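Local atomic coordinates of pyruvate kinase (Toxoplasma gondii, PDB entry 3GG8), a protein that catalyses the last step of glycolysis, transferring the phosphoryl group of phosphoenolpyruvate to ADP to give pyruvate and ATP. Residues 95-100 against 447-452; 132-135 against 139-142; 203-208 against 237-242; 492-497 against 502-507. All blocks are in the same frame, centred on the assembly; numbering follows the deposited sequence.

Contact 1 of 4, residues 95-100 against 447-452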
loop_
_atom_site.group_PDB
_atom_site.type_symbol
_atom_site.label_atom_id
_atom_site.label_comp_id
_atom_site.label_asym_id
_atom_site.label_seq_id
_atom_site.Cartn_x
_atom_site.Cartn_y
_atom_site.Cartn_z
ATOM N N ARG C 95 -1.167 10.720 -40.410
ATOM C CA ARG C 95 -2.002 9.590 -40.813
ATOM C C ARG C 95 -3.374 9.737 -40.181
ATOM O O ARG C 95 -3.803 8.903 -39.379
ATOM C CB ARG C 95 -1.359 8.265 -40.428
ATOM C CG ARG C 95 -0.026 8.034 -41.096
ATOM C CD ARG C 95 -0.185 7.946 -42.608
ATOM N NE ARG C 95 1.055 7.572 -43.272
ATOM C CZ ARG C 95 1.548 6.339 -43.266
ATOM N NH1 ARG C 95 0.906 5.374 -42.614
ATOM N NH2 ARG C 95 2.687 6.071 -43.896
ATOM N N LEU C 96 -4.039 10.824 -40.554
ATOM C CA LEU C 96 -5.348 11.190 -40.051
ATOM C C LEU C 96 -6.336 10.053 -40.255
ATOM O O LEU C 96 -6.382 9.446 -41.329
ATOM C CB LEU C 96 -5.856 12.417 -40.818
ATOM C CG LEU C 96 -5.140 13.750 -40.648
ATOM C CD1 LEU C 96 -5.616 14.726 -41.717
ATOM C CD2 LEU C 96 -5.406 14.310 -39.255
ATOM N N ALA C 97 -7.125 9.758 -39.228
ATOM C CA ALA C 97 -8.193 8.772 -39.391
ATOM C C ALA C 97 -9.457 9.489 -39.822
ATOM O O ALA C 97 -9.641 10.677 -39.541
ATOM C CB ALA C 97 -8.423 7.993 -38.110
ATOM N N ILE C 98 -10.312 8.754 -40.522
ATOM C CA ILE C 98 -11.600 9.257 -40.990
ATOM C C ILE C 98 -12.725 8.489 -40.285
ATOM O O ILE C 98 -12.748 7.260 -40.283
ATOM C CB ILE C 98 -11.691 9.184 -42.530
ATOM C CG1 ILE C 98 -10.568 10.034 -43.154
ATOM C CG2 ILE C 98 -13.056 9.655 -43.022
ATOM C CD1 ILE C 98 -10.446 9.888 -44.667
ATOM N N LEU C 99 -13.602 9.249 -39.624
ATOM C CA LEU C 99 -14.732 8.725 -38.870
ATOM C C LEU C 99 -16.049 9.132 -39.560
ATOM O O LEU C 99 -16.296 10.327 -39.738
ATOM C CB LEU C 99 -14.650 9.273 -37.422
ATOM C CG LEU C 99 -15.693 8.934 -36.335
ATOM C CD1 LEU C 99 -15.033 8.550 -35.005
ATOM C CD2 LEU C 99 -16.676 10.076 -36.088
ATOM N N LEU C 100 -16.864 8.151 -39.982
ATOM C CA LEU C 100 -18.235 8.412 -40.449
ATOM C C LEU C 100 -19.193 8.437 -39.245
ATOM O O LEU C 100 -19.273 7.466 -38.495
ATOM C CB LEU C 100 -18.671 7.333 -41.443
ATOM C CG LEU C 100 -19.954 7.456 -42.274
ATOM C CD1 LEU C 100 -19.949 6.401 -43.356
ATOM C CD2 LEU C 100 -21.230 7.320 -41.446
ATOM N N HIS C 447 -6.220 3.481 -36.820
ATOM C CA HIS C 447 -7.014 3.206 -35.618
ATOM C C HIS C 447 -6.385 3.788 -34.354
ATOM O O HIS C 447 -7.070 4.168 -33.418
ATOM C CB HIS C 447 -7.249 1.701 -35.451
ATOM C CG HIS C 447 -8.119 1.100 -36.515
ATOM N ND1 HIS C 447 -7.915 -0.171 -37.013
ATOM C CD2 HIS C 447 -9.194 1.593 -37.176
ATOM C CE1 HIS C 447 -8.836 -0.441 -37.918
ATOM N NE2 HIS C 447 -9.620 0.614 -38.043
ATOM N N LEU C 448 -5.067 3.878 -34.362
ATOM C CA LEU C 448 -4.286 4.323 -33.215
ATOM C C LEU C 448 -4.311 5.832 -33.012
ATOM O O LEU C 448 -3.795 6.331 -32.013
ATOM C CB LEU C 448 -2.839 3.836 -33.383
ATOM C CG LEU C 448 -2.279 2.621 -32.625
ATOM C CD1 LEU C 448 -3.302 1.738 -31.916
ATOM C CD2 LEU C 448 -1.379 1.814 -33.541
ATOM N N GLN C 449 -4.914 6.557 -33.947
ATOM C CA GLN C 449 -4.951 8.021 -33.879
ATOM C C GLN C 449 -5.944 8.477 -32.813
ATOM O O GLN C 449 -6.070 9.660 -32.525
ATOM C CB GLN C 449 -5.333 8.609 -35.239
ATOM C CG GLN C 449 -4.364 8.250 -36.360
ATOM C CD GLN C 449 -2.949 8.708 -36.081
ATOM O OE1 GLN C 449 -2.710 9.862 -35.703
ATOM N NE2 GLN C 449 -1.995 7.810 -36.292
ATOM N N VAL C 450 -6.602 7.492 -32.217
ATOM C CA VAL C 450 -7.686 7.684 -31.268
ATOM C C VAL C 450 -7.246 7.325 -29.816
ATOM O O VAL C 450 -8.033 7.418 -28.870
ATOM C CB VAL C 450 -8.918 6.894 -31.846
ATOM C CG1 VAL C 450 -9.435 5.858 -30.946
ATOM C CG2 VAL C 450 -9.991 7.834 -32.420
ATOM N N ILE C 451 -5.964 6.967 -29.662
ATOM C CA ILE C 451 -5.384 6.499 -28.394
ATOM C C ILE C 451 -4.518 7.609 -27.740
ATOM O O ILE C 451 -3.516 8.029 -28.316
ATOM C CB ILE C 451 -4.490 5.208 -28.597
ATOM C CG1 ILE C 451 -5.202 4.108 -29.407
ATOM C CG2 ILE C 451 -4.026 4.623 -27.255
ATOM C CD1 ILE C 451 -6.569 3.671 -28.844
ATOM N N ARG C 452 -4.904 8.070 -26.539
ATOM C CA ARG C 452 -4.103 9.047 -25.798
ATOM C C ARG C 452 -2.677 8.544 -25.532
ATOM O O ARG C 452 -2.481 7.426 -25.071
ATOM C CB ARG C 452 -4.767 9.446 -24.470
ATOM C CG ARG C 452 -4.133 10.684 -23.856
ATOM C CD ARG C 452 -4.173 10.760 -22.336
ATOM N NE ARG C 452 -5.459 11.205 -21.853
ATOM C CZ ARG C 452 -5.692 11.771 -20.670
ATOM N NH1 ARG C 452 -4.724 12.010 -19.797
ATOM N NH2 ARG C 452 -6.922 12.110 -20.375
#
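Gln449 lays the middle of its side chain against the carbonyl oxygen of Arg95. Its CG comes within 3.1 Å of Arg95 O, and the amide carbon CD stands 3.4 Å from the same atom, so the methylene and the root of the amide, rather than a polar end, do the touching. A second touch is looser: Ala97 directs its CB at Gln449, and the two CB atoms meet at 4.3 Å. Alanine suits this place because the CA atoms of Ala97 and Gln449 are only 6.4 Å apart. Arg95 adds its own CB, 4.2 Å from Gln449 NE2, before its long chain turns off to put NH1 on Gln458 OE1.

The approach depends on a folded glutamine. CG lies beside the backbone N (chi1 -60°), and a bend at chi2 (-59°) curls the chain back, where NE2 donates to Ile445 O in the helix just before. That bond fixes the amide and leaves the bend to face the barrel. Behind Ala97, strand 97-101 is held between its neighbours by backbone bonds to Asn63 and Cys65 on one flank, while Ile98 bonds to Asn223 and Phe224 on the other. His447 reaches the same barrel edge, its ring edge-to-face with Phe224.

Here the alpha/beta domain meets the start of the third barrel strand. With its NE2 engaged inside its own domain, Gln449 presents carbon to a carbonyl; between it and the strand the fit is one of shape, while Arg95 with Gln458 supplies a polar tie between the same two domains nearby.

Contact 2 of 4, residues 132-135 against 139-142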
loop_
_atom_site.group_PDB
_atom_site.type_symbol
_atom_site.label_atom_id
_atom_site.label_comp_id
_atom_site.label_asym_id
_atom_site.label_seq_id
_atom_site.Cartn_x
_atom_site.Cartn_y
_atom_site.Cartn_z
ATOM N N TYR C 132 -48.935 13.177 -39.033
ATOM C CA TYR C 132 -47.875 14.121 -39.351
ATOM C C TYR C 132 -48.280 15.127 -40.427
ATOM O O TYR C 132 -47.565 16.094 -40.661
ATOM C CB TYR C 132 -46.561 13.392 -39.684
ATOM C CG TYR C 132 -45.315 14.258 -39.485
ATOM C CD1 TYR C 132 -44.903 14.632 -38.210
ATOM C CD2 TYR C 132 -44.568 14.711 -40.572
ATOM C CE1 TYR C 132 -43.778 15.426 -38.013
ATOM C CE2 TYR C 132 -43.427 15.523 -40.385
ATOM C CZ TYR C 132 -43.048 15.870 -39.100
ATOM O OH TYR C 132 -41.931 16.657 -38.892
ATOM N N ASN C 133 -49.446 14.908 -41.039
ATOM C CA ASN C 133 -50.051 15.855 -41.985
ATOM C C ASN C 133 -50.745 17.038 -41.294
ATOM O O ASN C 133 -51.062 18.043 -41.931
ATOM C CB ASN C 133 -51.080 15.140 -42.878
ATOM C CG ASN C 133 -50.439 14.227 -43.912
ATOM O OD1 ASN C 133 -49.249 14.338 -44.223
ATOM N ND2 ASN C 133 -51.228 13.313 -44.446
ATOM N N LEU C 134 -51.007 16.885 -39.998
ATOM C CA LEU C 134 -51.705 17.885 -39.195
ATOM C C LEU C 134 -50.870 19.158 -39.131
ATOM O O LEU C 134 -49.715 19.137 -38.701
ATOM C CB LEU C 134 -51.966 17.328 -37.780
ATOM C CG LEU C 134 -52.872 17.945 -36.693
ATOM C CD1 LEU C 134 -52.438 19.346 -36.262
ATOM C CD2 LEU C 134 -54.351 17.902 -37.072
ATOM N N ILE C 135 -51.466 20.258 -39.580
ATOM C CA ILE C 135 -50.850 21.580 -39.491
ATOM C C ILE C 135 -51.137 22.129 -38.089
ATOM O O ILE C 135 -52.296 22.380 -37.738
ATOM C CB ILE C 135 -51.396 22.538 -40.598
ATOM C CG1 ILE C 135 -51.187 21.946 -42.010
ATOM C CG2 ILE C 135 -50.809 23.942 -40.455
ATOM C CD1 ILE C 135 -49.716 21.591 -42.370
ATOM N N THR C 139 -52.477 24.941 -29.540
ATOM C CA THR C 139 -53.097 23.886 -28.734
ATOM C C THR C 139 -52.685 22.449 -29.119
ATOM O O THR C 139 -52.531 21.595 -28.239
ATOM C CB THR C 139 -54.630 23.973 -28.786
ATOM O OG1 THR C 139 -55.114 23.322 -29.969
ATOM C CG2 THR C 139 -55.105 25.440 -28.746
ATOM N N THR C 140 -52.547 22.181 -30.422
ATOM C CA THR C 140 -52.201 20.840 -30.915
ATOM C C THR C 140 -51.075 20.844 -31.957
ATOM O O THR C 140 -51.078 21.655 -32.875
ATOM C CB THR C 140 -53.462 20.028 -31.404
ATOM O OG1 THR C 140 -53.112 19.138 -32.476
ATOM C CG2 THR C 140 -54.592 20.931 -31.863
ATOM N N ILE C 141 -50.109 19.941 -31.794
ATOM C CA ILE C 141 -49.013 19.774 -32.756
ATOM C C ILE C 141 -48.822 18.311 -33.183
ATOM O O ILE C 141 -49.328 17.395 -32.526
ATOM C CB ILE C 141 -47.651 20.396 -32.246
ATOM C CG1 ILE C 141 -47.070 19.628 -31.057
ATOM C CG2 ILE C 141 -47.803 21.890 -31.916
ATOM C CD1 ILE C 141 -45.589 19.958 -30.789
ATOM N N ALA C 142 -48.087 18.103 -34.277
ATOM C CA ALA C 142 -47.780 16.760 -34.783
ATOM C C ALA C 142 -46.355 16.343 -34.441
ATOM O O ALA C 142 -45.476 17.191 -34.280
ATOM C CB ALA C 142 -47.996 16.700 -36.265
#
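This is a small apolar contact within one strand-to-strand connection: Tyr132 and Leu134, in the loop that leaves strand 125-129, close over Ala142 and Thr140 on strand 140-142. Ala142 is the focus. Its CB points into the curve of the loop, 4.0 Å from Tyr132 CA and 3.9 Å from Leu134 O, while Leu134 CB stands 4.3 Å away. A methyl group suits a spot surrounded by backbone at this range.

Tyr132 starts out from the loop in the other direction, yet its ring comes back: with CG anti to the backbone N (chi1 -157°), CD1 settles 4.2 Å from Ala142 CB. The phenol end is occupied further on, where OH is hydrogen-bonded to Thr109 O and more weakly to Arg190.

The two strands joined by this loop lie parallel and adjacent, and 140-142 is the outermost strand of its mixed sheet within the chain. The sheet belongs to the B domain, which in pyruvate kinases is inserted after the third strand of the catalytic barrel and moves as a lid over the active-site cleft.

Leu134 supplies the other half of the cover. Its side chain crosses that of Thr140 at about a right angle, and CD1 approaches Thr140 OG1 to 3.9 Å, a contact of van der Waals kind. Leucine has the reach to touch Val129 as well, so one side chain spans both strands. Nearer the turn, Asp137 OD2 accepts from the backbone N atoms of Thr139 and Thr140, shaping the chain as it enters the strand.

Contact 3 of 4, residues 203-208 against 237-242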
loop_
_atom_site.group_PDB
_atom_site.type_symbol
_atom_site.label_atom_id
_atom_site.label_comp_id
_atom_site.label_asym_id
_atom_site.label_seq_id
_atom_site.Cartn_x
_atom_site.Cartn_y
_atom_site.Cartn_z
ATOM N N PRO C 203 -35.331 2.177 -35.668
ATOM C CA PRO C 203 -34.058 1.556 -36.007
ATOM C C PRO C 203 -32.896 2.526 -35.848
ATOM O O PRO C 203 -32.938 3.646 -36.355
ATOM C CB PRO C 203 -34.237 1.152 -37.487
ATOM C CG PRO C 203 -35.400 1.907 -37.989
ATOM C CD PRO C 203 -36.292 2.093 -36.790
ATOM N N VAL C 204 -31.884 2.084 -35.117
ATOM C CA VAL C 204 -30.677 2.842 -34.892
ATOM C C VAL C 204 -29.914 2.993 -36.203
ATOM O O VAL C 204 -29.418 4.068 -36.507
ATOM C CB VAL C 204 -29.833 2.226 -33.738
ATOM C CG1 VAL C 204 -28.406 2.813 -33.704
ATOM C CG2 VAL C 204 -30.531 2.482 -32.389
ATOM N N ILE C 205 -29.865 1.928 -36.996
ATOM C CA ILE C 205 -29.251 1.983 -38.310
ATOM C C ILE C 205 -30.385 1.699 -39.295
ATOM O O ILE C 205 -30.708 0.536 -39.545
ATOM C CB ILE C 205 -28.072 0.943 -38.450
ATOM C CG1 ILE C 205 -26.941 1.205 -37.440
ATOM C CG2 ILE C 205 -27.515 0.893 -39.865
ATOM C CD1 ILE C 205 -26.164 2.552 -37.589
ATOM N N GLY C 206 -30.992 2.766 -39.828
ATOM C CA GLY C 206 -32.028 2.666 -40.857
ATOM C C GLY C 206 -31.455 2.340 -42.229
ATOM O O GLY C 206 -30.268 2.043 -42.349
ATOM N N GLU C 207 -32.286 2.379 -43.269
ATOM C CA GLU C 207 -31.808 2.088 -44.626
ATOM C C GLU C 207 -30.794 3.121 -45.121
ATOM O O GLU C 207 -29.831 2.784 -45.820
ATOM C CB GLU C 207 -32.971 2.002 -45.621
ATOM C CG GLU C 207 -33.583 0.609 -45.791
ATOM C CD GLU C 207 -32.561 -0.461 -46.217
ATOM O OE1 GLU C 207 -31.553 -0.144 -46.905
ATOM O OE2 GLU C 207 -32.776 -1.628 -45.847
ATOM N N LYS C 208 -31.031 4.384 -44.778
ATOM C CA LYS C 208 -30.091 5.455 -45.118
ATOM C C LYS C 208 -28.729 5.236 -44.470
ATOM O O LYS C 208 -27.703 5.301 -45.148
ATOM C CB LYS C 208 -30.635 6.816 -44.724
ATOM C CG LYS C 208 -29.651 7.957 -44.998
ATOM C CD LYS C 208 -29.830 9.083 -43.993
ATOM C CE LYS C 208 -28.522 9.810 -43.686
ATOM N NZ LYS C 208 -27.643 10.028 -44.834
ATOM N N ARG C 237 -23.649 -5.287 -32.689
ATOM C CA ARG C 237 -23.554 -6.578 -33.390
ATOM C C ARG C 237 -24.100 -6.472 -34.814
ATOM O O ARG C 237 -23.585 -7.106 -35.750
ATOM C CB ARG C 237 -24.289 -7.692 -32.611
ATOM C CG ARG C 237 -23.603 -8.079 -31.299
ATOM C CD ARG C 237 -24.197 -9.310 -30.627
ATOM N NE ARG C 237 -25.316 -8.980 -29.745
ATOM C CZ ARG C 237 -25.206 -8.564 -28.479
ATOM N NH1 ARG C 237 -24.023 -8.412 -27.901
ATOM N NH2 ARG C 237 -26.293 -8.291 -27.782
ATOM N N TYR C 238 -25.144 -5.667 -34.965
ATOM C CA TYR C 238 -25.780 -5.450 -36.254
ATOM C C TYR C 238 -24.851 -4.746 -37.235
ATOM O O TYR C 238 -24.710 -5.191 -38.376
ATOM C CB TYR C 238 -27.109 -4.689 -36.095
ATOM C CG TYR C 238 -27.754 -4.405 -37.422
ATOM C CD1 TYR C 238 -28.180 -5.446 -38.247
ATOM C CD2 TYR C 238 -27.905 -3.102 -37.873
ATOM C CE1 TYR C 238 -28.754 -5.187 -39.491
ATOM C CE2 TYR C 238 -28.473 -2.832 -39.104
ATOM C CZ TYR C 238 -28.890 -3.868 -39.910
ATOM O OH TYR C 238 -29.453 -3.590 -41.136
ATOM N N ILE C 239 -24.202 -3.661 -36.783
ATOM C CA ILE C 239 -23.214 -2.976 -37.615
ATOM C C ILE C 239 -22.021 -3.882 -37.989
ATOM O O ILE C 239 -21.579 -3.876 -39.145
ATOM C CB ILE C 239 -22.708 -1.673 -36.986
ATOM C CG1 ILE C 239 -23.879 -0.732 -36.700
ATOM C CG2 ILE C 239 -21.689 -1.005 -37.926
ATOM C CD1 ILE C 239 -23.662 0.194 -35.549
ATOM N N ARG C 240 -21.519 -4.656 -37.021
ATOM C CA ARG C 240 -20.401 -5.559 -37.274
ATOM C C ARG C 240 -20.712 -6.603 -38.351
ATOM O O ARG C 240 -19.863 -6.892 -39.200
ATOM C CB ARG C 240 -19.939 -6.237 -35.988
ATOM C CG ARG C 240 -18.704 -7.095 -36.171
ATOM C CD ARG C 240 -18.013 -7.358 -34.860
ATOM N NE ARG C 240 -17.342 -6.171 -34.332
ATOM C CZ ARG C 240 -17.673 -5.567 -33.198
ATOM N NH1 ARG C 240 -16.991 -4.503 -32.795
ATOM N NH2 ARG C 240 -18.683 -6.038 -32.463
ATOM N N GLY C 241 -21.920 -7.155 -38.333
ATOM C CA GLY C 241 -22.323 -8.124 -39.348
ATOM C C GLY C 241 -22.547 -7.452 -40.688
ATOM O O GLY C 241 -22.272 -8.029 -41.748
ATOM N N LEU C 242 -23.062 -6.226 -40.631
ATOM C CA LEU C 242 -23.239 -5.374 -41.805
ATOM C C LEU C 242 -21.902 -5.118 -42.483
ATOM O O LEU C 242 -21.787 -5.274 -43.696
ATOM C CB LEU C 242 -23.846 -4.048 -41.377
ATOM C CG LEU C 242 -24.913 -3.320 -42.167
ATOM C CD1 LEU C 242 -26.085 -4.263 -42.480
ATOM C CD2 LEU C 242 -25.365 -2.113 -41.350
HETATM O O HOH W 1 -30.860 -1.320 -41.767
#
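Ile205, in the bend that leads into helix 207-217, faces helix 233-243 across a gap that brings its CA to 7.8 Å from that of Ile239. From the 203-208 side, its branched side chain makes all the apolar touches: CG1 serves Ile239, while CB and CG2 face Tyr238 and CG2 also meets Leu242. CG1 turns to the buried side and meets Ile239 CG1 at 3.7 Å, the two side chains crossing near a right angle. CG2, anti to the backbone N, reaches Leu242 CD2 at 4.0 Å. Tyr238 comes from the outer side with the edge of its ring, and CE2 lies 3.9 Å from Ile205 CB, which sits close to the ring plane. A beta-branched residue fits well here, since it offers carbon in three directions close to the backbone.

The edge-on ring also carries its hydroxyl past the isoleucine to a bridging water. That water donates to Ile205 O at 2.9 Å and is hydrogen-bonded to Tyr238 OH at 2.7 Å, so a polar link closes the outer rim of an apolar core.

Gly206 follows at the N-cap, and its N bonds to Asp209 OD2, the backbone-to-side-chain half of a capping box. Ile213 backs Ile205, while Ile239 leans on Ile252 of strand 251-256. The lead-in to one outer helix packs on the next, the helices lying before and after strand 224-227, as in a (beta/alpha)8 barrel.

Contact 4 of 4, residues 492-497 against 502-507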
loop_
_atom_site.group_PDB
_atom_site.type_symbol
_atom_site.label_atom_id
_atom_site.label_comp_id
_atom_site.label_asym_id
_atom_site.label_seq_id
_atom_site.Cartn_x
_atom_site.Cartn_y
_atom_site.Cartn_z
ATOM N N HIS C 492 7.365 -5.781 -27.857
ATOM C CA HIS C 492 6.855 -6.461 -29.024
ATOM C C HIS C 492 5.880 -7.537 -28.593
ATOM O O HIS C 492 6.265 -8.546 -28.014
ATOM C CB HIS C 492 7.986 -7.056 -29.869
ATOM C CG HIS C 492 7.571 -7.427 -31.260
ATOM N ND1 HIS C 492 6.293 -7.839 -31.576
ATOM C CD2 HIS C 492 8.267 -7.449 -32.422
ATOM C CE1 HIS C 492 6.216 -8.091 -32.871
ATOM N NE2 HIS C 492 7.400 -7.863 -33.407
ATOM N N GLY C 493 4.605 -7.291 -28.854
ATOM C CA GLY C 493 3.593 -8.347 -28.836
ATOM C C GLY C 493 3.641 -9.096 -30.165
ATOM O O GLY C 493 3.538 -8.485 -31.236
ATOM N N MET C 494 3.820 -10.413 -30.095
ATOM C CA MET C 494 3.866 -11.255 -31.292
ATOM C C MET C 494 2.659 -12.187 -31.307
ATOM O O MET C 494 2.258 -12.703 -30.261
ATOM C CB MET C 494 5.174 -12.050 -31.359
ATOM C CG MET C 494 6.420 -11.211 -31.081
ATOM S SD MET C 494 7.969 -12.087 -31.400
ATOM C CE MET C 494 9.157 -11.032 -30.557
ATOM N N LYS C 495 2.091 -12.388 -32.500
ATOM C CA LYS C 495 0.828 -13.124 -32.682
ATOM C C LYS C 495 -0.230 -12.616 -31.690
ATOM O O LYS C 495 -0.858 -13.400 -30.961
ATOM C CB LYS C 495 1.044 -14.639 -32.539
ATOM C CG LYS C 495 1.948 -15.272 -33.596
ATOM C CD LYS C 495 2.191 -16.740 -33.282
ATOM C CE LYS C 495 3.068 -17.402 -34.331
ATOM N NZ LYS C 495 3.184 -18.872 -34.094
ATOM N N GLU C 496 -0.411 -11.291 -31.688
ATOM C CA GLU C 496 -1.141 -10.550 -30.644
ATOM C C GLU C 496 -2.469 -11.153 -30.179
ATOM O O GLU C 496 -2.716 -11.257 -28.974
ATOM C CB GLU C 496 -1.327 -9.084 -31.058
ATOM C CG GLU C 496 -0.139 -8.210 -30.696
ATOM C CD GLU C 496 0.001 -6.991 -31.586
ATOM O OE1 GLU C 496 0.017 -5.866 -31.052
ATOM O OE2 GLU C 496 0.112 -7.153 -32.813
ATOM N N GLU C 497 -3.310 -11.563 -31.121
ATOM C CA GLU C 497 -4.648 -12.030 -30.772
ATOM C C GLU C 497 -4.915 -13.488 -31.190
ATOM O O GLU C 497 -6.068 -13.925 -31.278
ATOM C CB GLU C 497 -5.697 -11.061 -31.334
ATOM C CG GLU C 497 -5.605 -9.657 -30.725
ATOM C CD GLU C 497 -6.347 -8.591 -31.520
ATOM O OE1 GLU C 497 -7.323 -8.920 -32.237
ATOM O OE2 GLU C 497 -5.947 -7.412 -31.411
ATOM N N SER C 502 3.246 -14.420 -27.640
ATOM C CA SER C 502 4.604 -14.345 -27.116
ATOM C C SER C 502 4.926 -12.861 -27.020
ATOM O O SER C 502 4.608 -12.100 -27.932
ATOM C CB SER C 502 5.575 -15.043 -28.066
ATOM O OG SER C 502 6.847 -14.429 -28.020
ATOM N N ASN C 503 5.528 -12.441 -25.912
ATOM C CA ASN C 503 5.646 -11.020 -25.614
ATOM C C ASN C 503 7.009 -10.601 -25.080
ATOM O O ASN C 503 7.499 -11.161 -24.106
ATOM C CB ASN C 503 4.552 -10.600 -24.632
ATOM C CG ASN C 503 3.208 -10.443 -25.293
ATOM O OD1 ASN C 503 2.806 -9.328 -25.620
ATOM N ND2 ASN C 503 2.507 -11.558 -25.519
ATOM N N LEU C 504 7.588 -9.587 -25.713
ATOM C CA LEU C 504 8.959 -9.170 -25.460
ATOM C C LEU C 504 9.012 -7.797 -24.813
ATOM O O LEU C 504 8.157 -6.953 -25.041
ATOM C CB LEU C 504 9.734 -9.134 -26.779
ATOM C CG LEU C 504 11.175 -8.608 -26.803
ATOM C CD1 LEU C 504 12.176 -9.648 -26.254
ATOM C CD2 LEU C 504 11.569 -8.173 -28.221
ATOM N N LEU C 505 10.037 -7.581 -24.006
ATOM C CA LEU C 505 10.306 -6.269 -23.463
ATOM C C LEU C 505 11.811 -6.126 -23.466
ATOM O O LEU C 505 12.515 -6.904 -22.842
ATOM C CB LEU C 505 9.726 -6.137 -22.052
ATOM C CG LEU C 505 9.890 -4.877 -21.181
ATOM C CD1 LEU C 505 8.982 -5.019 -19.980
ATOM C CD2 LEU C 505 11.304 -4.676 -20.705
ATOM N N LYS C 506 12.297 -5.136 -24.200
ATOM C CA LYS C 506 13.720 -4.850 -24.272
ATOM C C LYS C 506 14.008 -3.473 -23.704
ATOM O O LYS C 506 13.261 -2.532 -23.933
ATOM C CB LYS C 506 14.181 -4.867 -25.721
ATOM C CG LYS C 506 14.539 -6.204 -26.255
ATOM C CD LYS C 506 15.680 -6.076 -27.252
ATOM C CE LYS C 506 15.691 -7.248 -28.240
ATOM N NZ LYS C 506 16.979 -7.378 -28.991
ATOM N N VAL C 507 15.112 -3.345 -22.979
ATOM C CA VAL C 507 15.591 -2.024 -22.603
ATOM C C VAL C 507 16.912 -1.805 -23.317
ATOM O O VAL C 507 17.827 -2.624 -23.235
ATOM C CB VAL C 507 15.721 -1.823 -21.075
ATOM C CG1 VAL C 507 16.084 -0.369 -20.766
ATOM C CG2 VAL C 507 14.426 -2.201 -20.367
#
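His492 and Leu504 pair in the regular part of this antiparallel hairpin, where the axes of segments 492-494 and 502-507 approach to 4.8 Å at 167°. Leu504 N gives a 2.9 Å bond to His492 O, answered by a longer one of 3.2 Å from His492 N to Leu504 O. Met494 N adds another of 2.9 Å to Ser502 O, and Ser502 N returns a bond to Met494 O. Between these pairs, Gly493 leaves Asn503 room to bring OD1 within 3.5 Å of Gly493 CA. Close packing continues on the other face, where Met494 CG rides over the rim of one face of the His492 ring, 3.3 Å above the plane, while His492 ND1 makes a weak bond to Gly493 O.

The end of Met494 fits less closely. Extended beyond CG, the chain runs toward Leu504 but its CE stays 4.3 Å from Leu504 CB; flexible methionine suits such a shallow contact. Ser502 OG is covered here without a polar partner in the model. Beyond Met494 the pairing ends, and Lys495 and Glu497 are exposed at the turn, though Glu497 OE2 bonds to Thr419 OG1.

Helix 393-407 covers the Asn503 face, and Thr465, starting helix 465-478, touches His492 and Leu504 on the other. Strand 487-494 has strand 412-416 on its far side, whereas 502-509 pairs antiparallel with a strand of a second subunit, carrying the sheet across the interface.

In the fold
The four contacts sample three domains. Contact 3 lies in the catalytic barrel; contact 1, its centre about 22 Å from that of contact 3, joins the start of a barrel strand to the alpha/beta domain. Contact 4 belongs to that same domain, its nearest atoms about 8 Å from contact 1, and extends its sheet into a neighbouring subunit. Contact 2 stands apart in the B domain, its centre about 44 Å from that of contact 1 and 63 Å from that of contact 4. In pyruvate kinases the active site is the cleft between the B domain and the C-terminal ends of the barrel strands, so contact 1, at the opposite end of its strand, is probably remote from catalysis.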